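Local coordinates for mandelate racemase/muconate lactonizing protein (Alicyclobacillus acidocaldarius LAA1, PDB 3QLD) that belongs to the enolase superfamily, joining an N-terminal domain of the mandelate racemase/muconate lactonizing type to a TIM-barrel-like C-terminal domain, at residues D40-W45 against Y119-G124; R92-A97 against A110-V115; A142-S147 against V168-A173; A293-G298 against M318-D323. All coordinates share one frame; numbering follows the deposited sequence.

Contact 1 (D40-W45 against Y119-G124); sequences DGIEGW and YAARTG
Asp40 OD2 is gripped by both terminal nitrogens of Arg122, forming a salt bridge at the protein surface. The stronger bond comes from Arg122 NH1, 2.7 Å from Asp40 OD2 with 153° at the hydrogen. It lies almost in the guanidinium plane and uses the anti lone pair of the oxygen. Arg122 NH2 adds a weak, more bent bond of 3.0 Å to the same Asp40 OD2. The carboxylate and guanidinium planes are nearly coplanar, 29° apart, and Asp38, which pairs with NH1 through OD1, gives the arginine a second negative partner. Arg122 reaches this point because CG runs anti to the backbone N and the chain then bends at chi2 (79°), turning the guanidinium toward the turn at 40-42. Next to the bridge the contact is apolar. Ile42 CG2 presses on the helix backbone, 3.7 Å from Arg122 N, and touches Ala121 CB at 3.9 Å. The Ala121 methyl also packs against the main chain of the other segment, with CB 3.7 Å from Glu43 O. The 40-42 turn links strand 25-38 to strand 43-48, an antiparallel pair in the N-terminal domain. Helix 105-123 lies beside the second strand, and a hydrogen bond from Trp45 N to Asp117 OD2 continues the attachment one helical turn back from Ala121.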
loop_
_atom_site.group_PDB
_atom_site.type_symbol
_atom_site.label_atom_id
_atom_site.label_comp_id
_atom_site.label_asym_id
_atom_site.label_seq_id
_atom_site.Cartn_x
_atom_site.Cartn_y
_atom_site.Cartn_z
ATOM N N ASP A 40 3.942 -15.961 -32.681
ATOM C CA ASP A 40 3.494 -17.266 -33.154
ATOM C C ASP A 40 2.104 -17.707 -32.689
ATOM O O ASP A 40 1.650 -18.816 -33.023
ATOM C CB ASP A 40 4.547 -18.311 -32.848
ATOM C CG ASP A 40 5.856 -17.953 -33.481
ATOM O OD1 ASP A 40 5.827 -17.580 -34.683
ATOM O OD2 ASP A 40 6.882 -17.989 -32.790
ATOM N N GLY A 41 1.422 -16.802 -31.975
ATOM C CA GLY A 41 0.061 -17.027 -31.455
ATOM C C GLY A 41 0.019 -17.818 -30.158
ATOM O O GLY A 41 -1.054 -18.333 -29.749
ATOM N N ILE A 42 1.198 -17.972 -29.538
ATOM C CA ILE A 42 1.329 -18.636 -28.227
ATOM C C ILE A 42 0.973 -17.592 -27.139
ATOM O O ILE A 42 1.310 -16.422 -27.278
ATOM C CB ILE A 42 2.720 -19.248 -28.027
ATOM C CG1 ILE A 42 2.991 -20.299 -29.166
ATOM C CG2 ILE A 42 2.883 -19.807 -26.587
ATOM C CD1 ILE A 42 2.263 -21.615 -28.964
ATOM N N GLU A 43 0.194 -18.046 -26.163
ATOM C CA GLU A 43 -0.503 -17.148 -25.207
ATOM C C GLU A 43 -0.189 -17.444 -23.766
ATOM O O GLU A 43 -0.093 -18.595 -23.377
ATOM C CB GLU A 43 -2.008 -17.269 -25.344
ATOM C CG GLU A 43 -2.431 -16.719 -26.668
ATOM C CD GLU A 43 -3.900 -16.643 -26.863
ATOM O OE1 GLU A 43 -4.680 -16.870 -25.920
ATOM O OE2 GLU A 43 -4.290 -16.372 -28.029
ATOM N N GLY A 44 -0.115 -16.389 -22.943
ATOM C CA GLY A 44 -0.195 -16.591 -21.511
ATOM C C GLY A 44 -1.369 -15.808 -20.898
ATOM O O GLY A 44 -1.700 -14.729 -21.391
ATOM N N TRP A 45 -2.030 -16.384 -19.887
ATOM C CA TRP A 45 -3.092 -15.720 -19.098
ATOM C C TRP A 45 -2.770 -15.665 -17.604
ATOM O O TRP A 45 -2.040 -16.541 -17.088
ATOM C CB TRP A 45 -4.424 -16.475 -19.218
ATOM C CG TRP A 45 -4.975 -16.445 -20.632
ATOM C CD1 TRP A 45 -4.435 -17.043 -21.738
ATOM C CD2 TRP A 45 -6.161 -15.782 -21.066
ATOM N NE1 TRP A 45 -5.212 -16.775 -22.845
ATOM C CE2 TRP A 45 -6.279 -16.004 -22.466
ATOM C CE3 TRP A 45 -7.133 -14.988 -20.415
ATOM C CZ2 TRP A 45 -7.350 -15.506 -23.223
ATOM C CZ3 TRP A 45 -8.204 -14.499 -21.173
ATOM C CH2 TRP A 45 -8.307 -14.764 -22.562
ATOM N N TYR A 119 5.425 -18.540 -20.804
ATOM C CA TYR A 119 6.682 -19.250 -20.939
ATOM C C TYR A 119 6.498 -20.773 -20.909
ATOM O O TYR A 119 7.134 -21.486 -21.710
ATOM C CB TYR A 119 7.708 -18.789 -19.870
ATOM C CG TYR A 119 9.034 -19.509 -19.939
ATOM C CD1 TYR A 119 9.203 -20.740 -19.295
ATOM C CD2 TYR A 119 10.086 -19.001 -20.675
ATOM C CE1 TYR A 119 10.433 -21.442 -19.378
ATOM C CE2 TYR A 119 11.331 -19.680 -20.763
ATOM C CZ TYR A 119 11.479 -20.898 -20.099
ATOM O OH TYR A 119 12.674 -21.575 -20.173
ATOM N N ALA A 120 5.652 -21.271 -20.008
ATOM C CA ALA A 120 5.313 -22.685 -20.007
ATOM C C ALA A 120 4.680 -23.142 -21.331
ATOM O O ALA A 120 4.990 -24.221 -21.832
ATOM C CB ALA A 120 4.388 -23.034 -18.823
ATOM N N ALA A 121 3.811 -22.318 -21.907
ATOM C CA ALA A 121 3.121 -22.679 -23.137
ATOM C C ALA A 121 4.060 -22.636 -24.339
ATOM O O ALA A 121 3.892 -23.438 -25.293
ATOM C CB ALA A 121 1.918 -21.748 -23.357
ATOM N N ARG A 122 5.023 -21.702 -24.301
ATOM C CA ARG A 122 6.004 -21.526 -25.349
ATOM C C ARG A 122 6.957 -22.705 -25.382
ATOM O O ARG A 122 7.358 -23.145 -26.494
ATOM C CB ARG A 122 6.769 -20.222 -25.148
ATOM C CG ARG A 122 7.841 -19.901 -26.190
ATOM C CD ARG A 122 7.227 -19.352 -27.456
ATOM N NE ARG A 122 8.179 -19.363 -28.559
ATOM C CZ ARG A 122 7.933 -18.909 -29.793
ATOM N NH1 ARG A 122 6.757 -18.343 -30.105
ATOM N NH2 ARG A 122 8.880 -19.009 -30.726
ATOM N N THR A 123 7.305 -23.211 -24.188
ATOM C CA THR A 123 8.270 -24.303 -24.074
ATOM C C THR A 123 7.581 -25.657 -23.934
ATOM O O THR A 123 8.250 -26.669 -23.892
ATOM C CB THR A 123 9.296 -24.111 -22.898
ATOM O OG1 THR A 123 8.641 -24.257 -21.634
ATOM C CG2 THR A 123 10.101 -22.770 -22.994
ATOM N N GLY A 124 6.248 -25.668 -23.870
ATOM C CA GLY A 124 5.450 -26.897 -23.714
ATOM C C GLY A 124 5.802 -27.695 -22.446
ATOM O O GLY A 124 5.746 -28.922 -22.438
#

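Contact 2 (R92-A97 against A110-V115); sequences RTVCEA and AIEMAV
Val94 lays its CG1 methyl over the aliphatic stem of Glu112, 3.7 Å from Glu112 CG. Its chi1 of 61° wedges CG1 into the crowded position between backbone N and carbonyl carbon, while CG2 swings to the other flank and meets Val115 CG2 at 4.1 Å, one turn further along the helix. Cys95 approaches the glutamate from a second direction: its SG lies 3.6 Å from Glu112 CG, so this one methylene is touched by both a methyl and a sulfur. Residues 94-97 have helical backbone angles without the regular helix bonds, in the connection between helices 61-80 and 105-123 of the N-terminal domain, and segment 92-97 leans on the second of these helices by van der Waals contact, with no hydrogen bond between the segments. Trp79 of helix 61-80 also packs on Val94. The Glu112 side chain, with CG anti to the backbone N, bends sharply at chi2 (-104°) and carries its carboxylate beyond segment 92-97. There OE1 accepts from Phe277 N and OE2 from Gly278 N, at the start of helix 277-289 in the barrel domain, where the helix N terminus would probably stabilise a negative charge.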
loop_
_atom_site.group_PDB
_atom_site.type_symbol
_atom_site.label_atom_id
_atom_site.label_comp_id
_atom_site.label_asym_id
_atom_site.label_seq_id
_atom_site.Cartn_x
_atom_site.Cartn_y
_atom_site.Cartn_z
ATOM N N ARG A 92 11.820 -15.354 -14.796
ATOM C CA ARG A 92 12.479 -15.139 -13.495
ATOM C C ARG A 92 12.861 -13.694 -13.242
ATOM O O ARG A 92 12.994 -13.272 -12.088
ATOM C CB ARG A 92 13.707 -16.075 -13.327
ATOM C CG ARG A 92 13.294 -17.525 -12.992
ATOM C CD ARG A 92 14.480 -18.491 -13.016
ATOM N NE ARG A 92 14.107 -19.917 -12.985
ATOM C CZ ARG A 92 13.650 -20.593 -11.914
ATOM N NH1 ARG A 92 13.446 -19.981 -10.732
ATOM N NH2 ARG A 92 13.370 -21.898 -12.031
ATOM N N THR A 93 13.026 -12.931 -14.306
ATOM C CA THR A 93 13.553 -11.620 -14.204
ATOM C C THR A 93 12.562 -10.516 -14.554
ATOM O O THR A 93 12.916 -9.338 -14.557
ATOM C CB THR A 93 14.785 -11.490 -15.069
ATOM O OG1 THR A 93 14.415 -11.493 -16.441
ATOM C CG2 THR A 93 15.763 -12.680 -14.801
ATOM N N VAL A 94 11.342 -10.887 -14.883
ATOM C CA VAL A 94 10.386 -9.906 -15.400
ATOM C C VAL A 94 10.096 -8.808 -14.350
ATOM O O VAL A 94 9.882 -7.647 -14.729
ATOM C CB VAL A 94 9.122 -10.575 -16.067
ATOM C CG1 VAL A 94 8.395 -11.376 -15.088
ATOM C CG2 VAL A 94 8.217 -9.532 -16.655
ATOM N N CYS A 95 10.147 -9.116 -13.051
ATOM C CA CYS A 95 9.905 -8.062 -12.046
ATOM C C CYS A 95 10.902 -6.893 -12.076
ATOM O O CYS A 95 10.623 -5.789 -11.531
ATOM C CB CYS A 95 9.717 -8.615 -10.640
ATOM S SG CYS A 95 8.190 -9.566 -10.505
ATOM N N GLU A 96 12.018 -7.083 -12.775
ATOM C CA GLU A 96 12.948 -6.006 -12.937
ATOM C C GLU A 96 12.383 -4.913 -13.861
ATOM O O GLU A 96 12.749 -3.725 -13.717
ATOM C CB GLU A 96 14.342 -6.532 -13.346
ATOM C CG GLU A 96 14.872 -6.122 -14.728
ATOM C CD GLU A 96 15.879 -7.159 -15.288
ATOM O OE1 GLU A 96 16.270 -7.038 -16.483
ATOM O OE2 GLU A 96 16.270 -8.089 -14.520
ATOM N N ALA A 97 11.450 -5.252 -14.746
ATOM C CA ALA A 97 10.793 -4.191 -15.554
ATOM C C ALA A 97 10.030 -3.226 -14.639
ATOM O O ALA A 97 9.756 -2.079 -15.017
ATOM C CB ALA A 97 9.816 -4.779 -16.513
ATOM N N ALA A 110 0.040 -9.837 -11.666
ATOM C CA ALA A 110 -0.674 -10.252 -12.874
ATOM C C ALA A 110 0.265 -10.267 -14.109
ATOM O O ALA A 110 0.216 -11.182 -14.945
ATOM C CB ALA A 110 -1.962 -9.434 -13.090
ATOM N N ILE A 111 1.124 -9.267 -14.207
ATOM C CA ILE A 111 2.130 -9.249 -15.244
ATOM C C ILE A 111 3.041 -10.471 -15.127
ATOM O O ILE A 111 3.124 -11.319 -16.066
ATOM C CB ILE A 111 2.946 -7.957 -15.159
ATOM C CG1 ILE A 111 1.999 -6.772 -15.358
ATOM C CG2 ILE A 111 4.107 -7.961 -16.191
ATOM C CD1 ILE A 111 1.390 -6.746 -16.769
ATOM N N GLU A 112 3.693 -10.581 -13.968
ATOM C CA GLU A 112 4.681 -11.636 -13.734
ATOM C C GLU A 112 4.101 -13.047 -13.994
ATOM O O GLU A 112 4.755 -13.888 -14.643
ATOM C CB GLU A 112 5.208 -11.515 -12.321
ATOM C CG GLU A 112 6.492 -12.369 -12.074
ATOM C CD GLU A 112 6.162 -13.623 -11.288
ATOM O OE1 GLU A 112 4.963 -14.042 -11.110
ATOM O OE2 GLU A 112 7.114 -14.194 -10.733
HETATM N N MSE A 113 2.897 -13.306 -13.513
HETATM C CA MSE A 113 2.298 -14.635 -13.620
HETATM C C MSE A 113 1.859 -14.976 -15.068
HETATM O O MSE A 113 1.975 -16.158 -15.484
HETATM C CB MSE A 113 1.153 -14.811 -12.646
HETATM C CG MSE A 113 1.697 -14.875 -11.175
HETATM SE SE MSE A 113 0.333 -14.606 -9.809
HETATM C CE MSE A 113 -0.593 -16.259 -9.646
ATOM N N ALA A 114 1.416 -13.957 -15.823
ATOM C CA ALA A 114 1.046 -14.179 -17.244
ATOM C C ALA A 114 2.341 -14.517 -18.006
ATOM O O ALA A 114 2.328 -15.368 -18.929
ATOM C CB ALA A 114 0.368 -12.944 -17.792
ATOM N N VAL A 115 3.476 -13.893 -17.643
ATOM C CA VAL A 115 4.733 -14.205 -18.333
ATOM C C VAL A 115 5.219 -15.668 -18.041
ATOM O O VAL A 115 5.647 -16.403 -18.963
ATOM C CB VAL A 115 5.808 -13.193 -18.014
ATOM C CG1 VAL A 115 7.143 -13.564 -18.656
ATOM C CG2 VAL A 115 5.370 -11.841 -18.527
#

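Contact 3 (A142-S147 against V168-A173); sequences ATLGMS and VKLKIA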
loop_
_atom_site.group_PDB
_atom_site.type_symbol
_atom_site.label_atom_id
_atom_site.label_comp_id
_atom_site.label_asym_id
_atom_site.label_seq_id
_atom_site.Cartn_x
_atom_site.Cartn_y
_atom_site.Cartn_z
ATOM N N ALA A 142 -12.971 -26.128 3.974
ATOM C CA ALA A 142 -14.191 -25.365 3.876
ATOM C C ALA A 142 -14.324 -24.269 4.955
ATOM O O ALA A 142 -14.173 -24.523 6.161
ATOM C CB ALA A 142 -15.455 -26.344 3.957
ATOM N N THR A 143 -14.622 -23.038 4.523
ATOM C CA THR A 143 -14.862 -21.929 5.457
ATOM C C THR A 143 -16.324 -21.835 5.835
ATOM O O THR A 143 -17.202 -21.833 4.960
ATOM C CB THR A 143 -14.422 -20.602 4.819
ATOM O OG1 THR A 143 -13.089 -20.783 4.338
ATOM C CG2 THR A 143 -14.483 -19.445 5.848
ATOM N N LEU A 144 -16.598 -21.805 7.132
ATOM C CA LEU A 144 -17.971 -21.741 7.632
ATOM C C LEU A 144 -18.189 -20.411 8.349
ATOM O O LEU A 144 -17.377 -20.029 9.243
ATOM C CB LEU A 144 -18.288 -22.916 8.566
ATOM C CG LEU A 144 -17.917 -24.366 8.199
ATOM C CD1 LEU A 144 -18.457 -25.253 9.244
ATOM C CD2 LEU A 144 -18.444 -24.787 6.808
ATOM N N GLY A 145 -19.259 -19.700 7.951
ATOM C CA GLY A 145 -19.573 -18.376 8.518
ATOM C C GLY A 145 -20.014 -18.515 9.956
ATOM O O GLY A 145 -20.351 -19.613 10.385
HETATM N N MSE A 146 -20.040 -17.439 10.730
HETATM C CA MSE A 146 -20.581 -17.612 12.082
HETATM C C MSE A 146 -22.095 -17.389 12.159
HETATM O O MSE A 146 -22.645 -16.532 11.444
HETATM C CB MSE A 146 -19.838 -16.761 13.131
HETATM C CG MSE A 146 -19.893 -15.280 12.976
HETATM SE SE MSE A 146 -18.544 -14.441 14.175
HETATM C CE MSE A 146 -19.489 -12.771 14.630
ATOM N N SER A 147 -22.767 -18.148 13.020
ATOM C CA SER A 147 -24.189 -17.855 13.342
ATOM C C SER A 147 -24.439 -17.811 14.839
ATOM O O SER A 147 -23.778 -18.503 15.615
ATOM C CB SER A 147 -25.136 -18.870 12.700
ATOM O OG SER A 147 -24.531 -20.138 12.712
ATOM N N VAL A 168 -12.000 -27.797 8.350
ATOM C CA VAL A 168 -12.954 -26.695 8.388
ATOM C C VAL A 168 -12.309 -25.454 9.016
ATOM O O VAL A 168 -11.554 -25.594 10.008
ATOM C CB VAL A 168 -14.295 -27.009 9.154
ATOM C CG1 VAL A 168 -15.118 -28.079 8.377
ATOM C CG2 VAL A 168 -14.051 -27.391 10.629
ATOM N N LYS A 169 -12.656 -24.264 8.495
ATOM C CA LYS A 169 -12.159 -22.982 9.106
ATOM C C LYS A 169 -13.370 -22.201 9.554
ATOM O O LYS A 169 -14.232 -21.779 8.740
ATOM C CB LYS A 169 -11.283 -22.180 8.128
ATOM C CG LYS A 169 -10.710 -20.831 8.705
ATOM C CD LYS A 169 -9.600 -20.275 7.833
ATOM C CE LYS A 169 -10.007 -20.114 6.351
ATOM N NZ LYS A 169 -9.409 -18.904 5.662
ATOM N N LEU A 170 -13.489 -22.034 10.855
ATOM C CA LEU A 170 -14.586 -21.384 11.446
ATOM C C LEU A 170 -14.340 -19.876 11.639
ATOM O O LEU A 170 -13.331 -19.479 12.234
ATOM C CB LEU A 170 -14.786 -21.947 12.843
ATOM C CG LEU A 170 -14.905 -23.473 12.932
ATOM C CD1 LEU A 170 -15.458 -23.703 14.327
ATOM C CD2 LEU A 170 -15.946 -23.910 11.872
ATOM N N LYS A 171 -15.313 -19.051 11.223
ATOM C CA LYS A 171 -15.250 -17.616 11.535
ATOM C C LYS A 171 -15.563 -17.429 12.989
ATOM O O LYS A 171 -16.502 -18.027 13.505
ATOM C CB LYS A 171 -16.234 -16.832 10.647
ATOM C CG LYS A 171 -15.847 -16.887 9.198
ATOM C CD LYS A 171 -14.700 -15.897 8.873
ATOM C CE LYS A 171 -14.184 -16.110 7.434
ATOM N NZ LYS A 171 -13.776 -14.816 6.797
ATOM N N ILE A 172 -14.718 -16.670 13.693
ATOM C CA ILE A 172 -14.903 -16.427 15.080
ATOM C C ILE A 172 -14.749 -14.923 15.437
ATOM O O ILE A 172 -14.150 -14.157 14.657
ATOM C CB ILE A 172 -13.913 -17.240 15.954
ATOM C CG1 ILE A 172 -12.457 -16.828 15.656
ATOM C CG2 ILE A 172 -14.219 -18.759 15.778
ATOM C CD1 ILE A 172 -11.483 -17.252 16.807
ATOM N N ALA A 173 -15.375 -14.536 16.550
ATOM C CA ALA A 173 -15.280 -13.191 17.093
ATOM C C ALA A 173 -15.523 -13.251 18.565
ATOM O O ALA A 173 -16.009 -14.266 19.071
ATOM C CB ALA A 173 -16.270 -12.216 16.384
HETATM O O HOH W 1 -18.237 -20.343 12.387
#
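Thr143 and Lys169 lie side by side on one face of two paired strands, with Thr143 OG1 3.7 Å from Lys169 CE. The opposite face carries Leu144 and Leu170, also pointing the same way; Leu144 CD1 lies 3.9 Å from Leu170 CD2. The facing edges of the backbones are joined in parallel register: Lys169 N bonds Ala142 O at 2.8 Å, Leu144 N bonds Lys169 O, and Lys171 N bonds Leu144 O at 3.0 Å. The strand segments are twisted by 22° and separate beyond Leu144. A water lies beside the strand ends, 3.3 Å from Leu144 O and 3.1 Å from Lys171 O. Past it, selenomethionine Met146 reaches over the end of the neighbouring strand, its CE 3.7 Å from Ala173 CB. The lysine ends are engaged elsewhere: Lys169 NZ in salt bridges with Asp323 and Glu221, Lys171 NZ with Asp196. These are the first two parallel strands of the TIM-barrel-like domain, linked as a beta-alpha-beta unit. Helix 150-162 packs on Leu144, helix 178-187 on Leu170, and strand 192-196 hydrogen-bonds to the other edge of strand 167-171.

Contact 4 (A293-G298 against M318-D323); sequences AAWVGG and MRYATD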
loop_
_atom_site.group_PDB
_atom_site.type_symbol
_atom_site.label_atom_id
_atom_site.label_comp_id
_atom_site.label_asym_id
_atom_site.label_seq_id
_atom_site.Cartn_x
_atom_site.Cartn_y
_atom_site.Cartn_z
ATOM N N ALA A 293 4.775 -22.908 8.824
ATOM C CA ALA A 293 4.038 -23.745 7.885
ATOM C C ALA A 293 3.275 -22.747 7.007
ATOM O O ALA A 293 2.955 -21.639 7.453
ATOM C CB ALA A 293 3.027 -24.608 8.648
ATOM N N ALA A 294 3.004 -23.140 5.765
ATOM C CA ALA A 294 2.232 -22.289 4.845
ATOM C C ALA A 294 1.174 -23.126 4.129
ATOM O O ALA A 294 1.249 -24.384 4.106
ATOM C CB ALA A 294 3.184 -21.548 3.884
ATOM N N TRP A 295 0.145 -22.450 3.603
ATOM C CA TRP A 295 -0.920 -23.084 2.847
ATOM C C TRP A 295 -1.422 -22.008 1.917
ATOM O O TRP A 295 -1.162 -20.793 2.159
ATOM C CB TRP A 295 -2.032 -23.578 3.771
ATOM C CG TRP A 295 -2.621 -22.565 4.678
ATOM C CD1 TRP A 295 -2.096 -22.120 5.854
ATOM C CD2 TRP A 295 -3.836 -21.834 4.476
ATOM N NE1 TRP A 295 -2.926 -21.176 6.432
ATOM C CE2 TRP A 295 -3.988 -20.957 5.590
ATOM C CE3 TRP A 295 -4.796 -21.801 3.445
ATOM C CZ2 TRP A 295 -5.077 -20.080 5.723
ATOM C CZ3 TRP A 295 -5.903 -20.945 3.583
ATOM C CH2 TRP A 295 -6.027 -20.073 4.707
ATOM N N VAL A 296 -2.151 -22.397 0.881
ATOM C CA VAL A 296 -2.661 -21.404 -0.090
ATOM C C VAL A 296 -4.113 -20.997 0.156
ATOM O O VAL A 296 -5.035 -21.837 0.219
ATOM C CB VAL A 296 -2.426 -21.886 -1.589
ATOM C CG1 VAL A 296 -3.187 -21.037 -2.600
ATOM C CG2 VAL A 296 -0.996 -21.981 -1.937
ATOM N N GLY A 297 -4.364 -19.667 0.257
ATOM C CA GLY A 297 -5.709 -19.186 0.571
ATOM C C GLY A 297 -6.396 -18.782 -0.714
ATOM O O GLY A 297 -5.762 -18.791 -1.768
ATOM N N GLY A 298 -7.655 -18.348 -0.636
ATOM C CA GLY A 298 -8.428 -17.966 -1.831
ATOM C C GLY A 298 -8.923 -16.526 -1.888
ATOM O O GLY A 298 -8.997 -15.839 -0.864
HETATM N N MSE A 318 3.932 -26.136 1.348
HETATM C CA MSE A 318 2.499 -25.982 1.448
HETATM C C MSE A 318 1.882 -27.156 2.140
HETATM O O MSE A 318 1.183 -27.942 1.500
HETATM C CB MSE A 318 1.874 -25.798 0.069
HETATM C CG MSE A 318 2.487 -24.653 -0.659
HETATM SE SE MSE A 318 2.013 -22.950 0.275
HETATM C CE MSE A 318 2.100 -21.885 -1.385
ATOM N N ARG A 319 2.088 -27.235 3.453
ATOM C CA ARG A 319 1.795 -28.437 4.258
ATOM C C ARG A 319 0.341 -28.594 4.709
ATOM O O ARG A 319 -0.106 -29.709 5.054
ATOM C CB ARG A 319 2.735 -28.490 5.493
ATOM C CG ARG A 319 4.216 -28.988 5.221
ATOM C CD ARG A 319 4.264 -30.448 4.704
ATOM N NE ARG A 319 3.902 -31.433 5.739
ATOM C CZ ARG A 319 3.338 -32.625 5.514
ATOM N NH1 ARG A 319 3.036 -33.012 4.272
ATOM N NH2 ARG A 319 3.063 -33.430 6.546
ATOM N N TYR A 320 -0.414 -27.497 4.722
ATOM C CA TYR A 320 -1.828 -27.580 5.068
ATOM C C TYR A 320 -2.683 -27.415 3.796
ATOM O O TYR A 320 -2.162 -27.049 2.698
ATOM C CB TYR A 320 -2.235 -26.534 6.121
ATOM C CG TYR A 320 -1.426 -26.578 7.432
ATOM C CD1 TYR A 320 -0.888 -27.786 7.927
ATOM C CD2 TYR A 320 -1.232 -25.401 8.199
ATOM C CE1 TYR A 320 -0.159 -27.827 9.145
ATOM C CE2 TYR A 320 -0.517 -25.434 9.411
ATOM C CZ TYR A 320 0.012 -26.649 9.877
ATOM O OH TYR A 320 0.718 -26.665 11.073
ATOM N N ALA A 321 -3.959 -27.710 3.991
ATOM C CA ALA A 321 -5.007 -27.710 2.991
ATOM C C ALA A 321 -5.164 -26.309 2.440
ATOM O O ALA A 321 -4.937 -25.305 3.164
ATOM C CB ALA A 321 -6.338 -28.122 3.637
ATOM N N THR A 322 -5.591 -26.269 1.173
ATOM C CA THR A 322 -5.964 -25.023 0.482
ATOM C C THR A 322 -7.408 -24.615 0.688
ATOM O O THR A 322 -8.295 -25.457 0.951
ATOM C CB THR A 322 -5.529 -25.047 -1.028
ATOM O OG1 THR A 322 -5.827 -23.766 -1.646
ATOM C CG2 THR A 322 -6.269 -26.213 -1.824
ATOM N N ASP A 323 -7.669 -23.296 0.690
ATOM C CA ASP A 323 -9.026 -22.817 0.641
ATOM C C ASP A 323 -9.609 -22.852 -0.809
ATOM O O ASP A 323 -10.731 -22.456 -0.997
ATOM C CB ASP A 323 -9.120 -21.360 1.163
ATOM C CG ASP A 323 -9.168 -21.254 2.710
ATOM O OD1 ASP A 323 -9.179 -22.290 3.427
ATOM O OD2 ASP A 323 -9.210 -20.096 3.205
HETATM O O HOH W 2 -2.300 -25.282 0.681
#
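The side chains of Trp295 and Tyr320 run across each other at about a right angle; Trp295 CD1 lies at the edge of the tyrosine ring, near its plane, 4.1 Å from Tyr320 CD2. The pair joins strand 293-296 of the TIM-barrel-like domain to the irregular segment 318-323, which also touches strand 137-144 and so lies where the barrel closes, consistent with the position of an eighth strand. Nearer the backbone the two side chains meet again, CB to CB at 3.8 Å, and Tyr320 reaches on along the strand to Ala293, whose CB is 3.7 Å from Tyr320 CE2. At the far end of the indole, the Asp323 carboxylate is inclined by 59° to the ring plane and brings CG within 3.4 Å of Trp295 CZ3. Its oxygens are held by Lys169 and Arg167, and Arg167 in turn makes a cation-pi contact with Trp295, which stacks on Phe219 as well. The Trp295 chi1 of 55° places CG between the backbone N and the carbonyl carbon, directing the ring across the segment toward Asp323. The next residue, Val296, offers its carbonyl oxygen to two donors. Asp323 N arrives nearly in line with the C=O at 3.0 Å, whereas Thr322 OG1, at 2.8 Å from Val296 O, comes from above the carbonyl plane. Selenomethionine Met318 lies on the other flank, with SE 4.0 Å from Ala294 CB. Between these points a water accepts from Val296 N and donates to Tyr320 O, 2.7 Å from that oxygen.

In the fold
From the N terminus, contact 1 closes the first loop, bringing the end of helix 105-123 back to the turn into, and the start of, strand 43-48. Contact 2 is nested inside that loop and uses the same helix about 14 Å away, centre to centre; Trp45 and Ala114 touch between them. Both belong to the N-terminal domain. Contacts 3 and 4 follow in series in the barrel domain: the first joins two neighbouring strands, the second ties strand 293-296 to segment 318-323. They meet directly through the Lys169-Asp323 salt bridge, linking early and late parts of the barrel. Contacts 1 and 3 lie about 40 Å apart between centres, on opposite sides of the chain's centre.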